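Local coordinates for hypothetical protein PG1100 (Porphyromonas gingivalis, PDB 1ZBS), which is of unknown function but, as a putative N-acetylglucosamine kinase of the ASKHA fold, probably phosphorylates an amino sugar with ATP, at residues P234-H247 with I256-P270. Numbering follows the deposited sequence.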
# COMPACT_ATOMS: atom_id res chain seq x y z
N PRO A 234 18.09 -15.63 -19.24
CA PRO A 234 18.00 -16.82 -18.39
C PRO A 234 19.26 -17.67 -18.40
O PRO A 234 19.28 -18.79 -17.88
CB PRO A 234 16.79 -17.56 -18.95
CG PRO A 234 16.88 -17.25 -20.40
CD PRO A 234 17.16 -15.75 -20.38
N ASP A 235 20.31 -17.16 -19.03
CA ASP A 235 21.58 -17.87 -19.08
C ASP A 235 22.37 -17.44 -17.86
O ASP A 235 23.21 -18.18 -17.34
CB ASP A 235 22.34 -17.52 -20.36
CG ASP A 235 22.23 -16.05 -20.71
OD1 ASP A 235 21.09 -15.57 -20.88
OD2 ASP A 235 23.28 -15.37 -20.83
N LEU A 236 22.09 -16.22 -17.39
CA LEU A 236 22.75 -15.68 -16.22
C LEU A 236 22.14 -16.21 -14.94
O LEU A 236 20.92 -16.20 -14.77
CB LEU A 236 22.66 -14.15 -16.21
CG LEU A 236 23.71 -13.36 -16.98
CD1 LEU A 236 24.30 -14.17 -18.12
CD2 LEU A 236 23.04 -12.07 -17.49
N PRO A 237 22.97 -16.70 -14.02
CA PRO A 237 22.48 -17.24 -12.75
C PRO A 237 22.04 -16.08 -11.84
O PRO A 237 22.65 -15.01 -11.86
CB PRO A 237 23.70 -17.98 -12.20
CG PRO A 237 24.83 -17.13 -12.69
CD PRO A 237 24.43 -16.88 -14.14
N LEU A 238 20.99 -16.30 -11.05
CA LEU A 238 20.48 -15.27 -10.15
C LEU A 238 21.23 -15.17 -8.83
O LEU A 238 21.35 -16.14 -8.08
CB LEU A 238 19.00 -15.53 -9.85
CG LEU A 238 17.94 -15.04 -10.85
CD1 LEU A 238 18.41 -15.23 -12.27
CD2 LEU A 238 16.63 -15.77 -10.59
N HIS A 239 21.73 -13.98 -8.53
CA HIS A 239 22.45 -13.74 -7.29
C HIS A 239 21.56 -12.88 -6.40
O HIS A 239 21.00 -11.89 -6.85
CB HIS A 239 23.77 -13.03 -7.58
CG HIS A 239 24.78 -13.91 -8.25
ND1 HIS A 239 25.41 -14.94 -7.59
CD2 HIS A 239 25.25 -13.93 -9.52
CE1 HIS A 239 26.23 -15.56 -8.43
NE2 HIS A 239 26.14 -14.96 -9.61
N PHE A 240 21.44 -13.27 -5.13
CA PHE A 240 20.58 -12.53 -4.20
C PHE A 240 21.25 -12.08 -2.94
O PHE A 240 22.19 -12.71 -2.44
CB PHE A 240 19.37 -13.39 -3.80
CG PHE A 240 18.37 -13.59 -4.89
CD1 PHE A 240 17.21 -12.81 -4.94
CD2 PHE A 240 18.56 -14.58 -5.85
CE1 PHE A 240 16.25 -13.02 -5.93
CE2 PHE A 240 17.61 -14.80 -6.85
CZ PHE A 240 16.45 -14.02 -6.89
N ILE A 241 20.75 -10.99 -2.39
CA ILE A 241 21.27 -10.46 -1.15
C ILE A 241 20.09 -10.03 -0.28
O ILE A 241 19.01 -9.76 -0.80
CB ILE A 241 22.23 -9.28 -1.43
CG1 ILE A 241 23.37 -9.32 -0.43
CG2 ILE A 241 21.50 -7.95 -1.38
CD1 ILE A 241 24.39 -10.41 -0.73
N GLY A 242 20.27 -10.02 1.03
CA GLY A 242 19.18 -9.59 1.88
C GLY A 242 18.67 -10.57 2.92
O GLY A 242 18.75 -11.79 2.76
N SER A 243 18.11 -10.01 3.99
CA SER A 243 17.57 -10.79 5.09
C SER A 243 16.46 -11.75 4.65
O SER A 243 16.44 -12.90 5.07
CB SER A 243 17.07 -9.85 6.19
OG SER A 243 16.30 -8.78 5.65
N VAL A 244 15.55 -11.28 3.80
CA VAL A 244 14.46 -12.12 3.32
C VAL A 244 14.93 -13.21 2.36
O VAL A 244 14.44 -14.35 2.40
CB VAL A 244 13.37 -11.28 2.63
CG1 VAL A 244 12.37 -12.20 1.94
CG2 VAL A 244 12.66 -10.39 3.66
N ALA A 245 15.88 -12.87 1.48
CA ALA A 245 16.41 -13.85 0.52
C ALA A 245 17.09 -14.96 1.31
O ALA A 245 16.96 -16.14 0.97
CB ALA A 245 17.41 -13.19 -0.42
N PHE A 246 17.80 -14.56 2.35
CA PHE A 246 18.49 -15.53 3.18
C PHE A 246 17.48 -16.35 3.98
O PHE A 246 17.35 -17.56 3.76
CB PHE A 246 19.46 -14.80 4.13
CG PHE A 246 20.39 -15.71 4.85
CD1 PHE A 246 21.17 -16.63 4.14
CD2 PHE A 246 20.47 -15.69 6.24
CE1 PHE A 246 22.01 -17.52 4.81
CE2 PHE A 246 21.31 -16.57 6.92
CZ PHE A 246 22.08 -17.49 6.21
N HIS A 247 16.74 -15.71 4.87
CA HIS A 247 15.76 -16.41 5.69
C HIS A 247 14.78 -17.30 4.92
O HIS A 247 14.25 -18.27 5.47
CB HIS A 247 14.98 -15.42 6.57
CG HIS A 247 15.84 -14.67 7.54
ND1 HIS A 247 16.88 -15.27 8.22
CD2 HIS A 247 15.83 -13.38 7.93
CE1 HIS A 247 17.47 -14.37 8.99
NE2 HIS A 247 16.86 -13.22 8.83
N ILE A 256 12.74 -20.27 -8.07
CA ILE A 256 13.66 -20.10 -9.17
C ILE A 256 13.69 -21.36 -10.04
O ILE A 256 13.54 -21.29 -11.26
CB ILE A 256 15.10 -19.82 -8.66
CG1 ILE A 256 15.16 -18.43 -8.03
CG2 ILE A 256 16.11 -19.98 -9.79
CD1 ILE A 256 16.44 -18.14 -7.24
N LYS A 257 13.89 -22.51 -9.40
CA LYS A 257 13.95 -23.79 -10.10
C LYS A 257 12.67 -24.00 -10.90
O LYS A 257 12.70 -24.35 -12.08
CB LYS A 257 14.11 -24.93 -9.09
CG LYS A 257 14.80 -26.17 -9.61
CD LYS A 257 16.24 -26.26 -9.08
CE LYS A 257 16.26 -26.40 -7.55
NZ LYS A 257 17.63 -26.47 -6.98
N LYS A 258 11.54 -23.78 -10.24
CA LYS A 258 10.23 -23.96 -10.86
C LYS A 258 10.04 -23.16 -12.14
O LYS A 258 9.21 -23.52 -12.98
CB LYS A 258 9.14 -23.62 -9.84
CG LYS A 258 7.74 -24.07 -10.21
CD LYS A 258 6.89 -24.19 -8.95
CE LYS A 258 5.42 -24.42 -9.28
NZ LYS A 258 4.78 -23.22 -9.89
N ARG A 259 10.79 -22.07 -12.31
CA ARG A 259 10.67 -21.28 -13.53
C ARG A 259 11.77 -21.57 -14.54
O ARG A 259 11.91 -20.87 -15.54
CB ARG A 259 10.65 -19.78 -13.21
CG ARG A 259 9.48 -19.35 -12.36
CD ARG A 259 8.97 -17.99 -12.80
NE ARG A 259 8.16 -18.05 -14.01
CZ ARG A 259 6.83 -17.95 -14.02
NH1 ARG A 259 6.16 -17.78 -12.89
NH2 ARG A 259 6.18 -17.99 -15.17
N GLY A 260 12.56 -22.61 -14.26
CA GLY A 260 13.62 -23.01 -15.15
C GLY A 260 14.86 -22.13 -15.11
O GLY A 260 15.70 -22.19 -16.01
N LEU A 261 14.97 -21.33 -14.06
CA LEU A 261 16.12 -20.45 -13.90
C LEU A 261 17.12 -21.12 -12.97
O LEU A 261 16.80 -22.11 -12.31
CB LEU A 261 15.67 -19.09 -13.35
CG LEU A 261 14.73 -18.28 -14.25
CD1 LEU A 261 14.24 -17.03 -13.52
CD2 LEU A 261 15.45 -17.88 -15.53
N THR A 262 18.34 -20.60 -12.92
CA THR A 262 19.36 -21.16 -12.05
C THR A 262 19.78 -20.16 -10.99
O THR A 262 19.97 -18.97 -11.27
CB THR A 262 20.62 -21.61 -12.85
OG1 THR A 262 21.17 -20.49 -13.56
CG2 THR A 262 20.25 -22.69 -13.86
N LEU A 263 19.91 -20.64 -9.76
CA LEU A 263 20.32 -19.80 -8.64
C LEU A 263 21.84 -19.66 -8.65
O LEU A 263 22.56 -20.66 -8.67
CB LEU A 263 19.87 -20.42 -7.32
CG LEU A 263 20.26 -19.70 -6.03
CD1 LEU A 263 19.68 -18.29 -6.04
CD2 LEU A 263 19.74 -20.46 -4.82
N GLY A 264 22.32 -18.42 -8.64
CA GLY A 264 23.75 -18.18 -8.62
C GLY A 264 24.26 -18.26 -7.19
O GLY A 264 25.19 -19.02 -6.89
N SER A 265 23.64 -17.49 -6.30
CA SER A 265 24.03 -17.48 -4.89
C SER A 265 23.11 -16.57 -4.08
O SER A 265 22.50 -15.66 -4.62
CB SER A 265 25.47 -16.98 -4.72
OG SER A 265 25.57 -15.59 -4.99
N VAL A 266 23.01 -16.85 -2.78
CA VAL A 266 22.22 -16.03 -1.88
C VAL A 266 22.98 -15.86 -0.58
O VAL A 266 23.40 -16.84 0.03
CB VAL A 266 20.81 -16.66 -1.60
CG1 VAL A 266 20.95 -18.11 -1.20
CG2 VAL A 266 20.12 -15.87 -0.50
N LEU A 267 23.17 -14.61 -0.17
CA LEU A 267 23.87 -14.27 1.06
C LEU A 267 23.09 -13.17 1.77
O LEU A 267 22.46 -12.33 1.12
CB LEU A 267 25.28 -13.76 0.74
CG LEU A 267 26.41 -14.77 0.45
CD1 LEU A 267 27.67 -14.02 0.03
CD2 LEU A 267 26.69 -15.59 1.70
N GLN A 268 23.13 -13.16 3.09
CA GLN A 268 22.41 -12.14 3.85
C GLN A 268 23.01 -10.74 3.64
O GLN A 268 22.29 -9.78 3.35
CB GLN A 268 22.38 -12.51 5.34
CG GLN A 268 21.69 -11.48 6.22
CD GLN A 268 21.15 -12.06 7.53
OE1 GLN A 268 21.80 -12.88 8.17
NE2 GLN A 268 19.97 -11.61 7.93
N SER A 269 24.34 -10.65 3.75
CA SER A 269 25.07 -9.39 3.61
C SER A 269 26.09 -9.39 2.46
O SER A 269 26.63 -10.43 2.09
CB SER A 269 25.81 -9.07 4.92
OG SER A 269 26.82 -8.08 4.75
N PRO A 270 26.33 -8.22 1.84
CA PRO A 270 27.29 -8.12 0.74
C PRO A 270 28.63 -7.66 1.30
O PRO A 270 29.60 -7.48 0.57
CB PRO A 270 26.68 -7.05 -0.15
CG PRO A 270 26.12 -6.10 0.87
CD PRO A 270 25.44 -7.04 1.86
O HOH W 1 18.75 -17.69 -14.54
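Leu238 N donates to Thr262 O (2.9 Å), opening the parallel pairing of strands 238-241 and 263-267. A beta bulge follows: Leu238 O accepts from Ser265 N and, in a doubtful, very short bond, from Gly264 N, both approaching one face of its carbonyl plane, and the register slips by one residue. Beyond it the pairing is regular, Phe240 N giving to Ser265 O (2.7 Å) and Leu267 N to Phe240 O (3.1 Å).

On the face bearing His239 and Ser265, the two side chains join in a nearly straight hydrogen bond, ND1 to OG 2.7 Å, OG lying near the ring plane. His239 CG stands beside its own backbone N (chi1 -71°), which brings the ring over Gly264, whose CA makes a CH-pi contact 4.0 Å from the ring centroid; lacking a side chain, Gly264 lets the ring lie this close.

On the other face the packing is apolar. Ile256 CD1 reaches Phe240 CE2 (3.6 Å), while Leu238 CD2 touches both Ile256 CG1 and Leu261 CD1. Phe240's broad ring and the methyl-tipped Leu238 and Ile256 suit the sheet-helix interface; Leu261 adds to it from the loop after the helix.

Strand 263-267 is outermost in its sheet, strand 238-241 pairing onward with strand 111-116; helices 243-247 and 249-258 make the right-handed beta-alpha-beta crossover, helix 210-229 packs on Leu238 and Phe240, and helix 97-105 on His239 and Ser265.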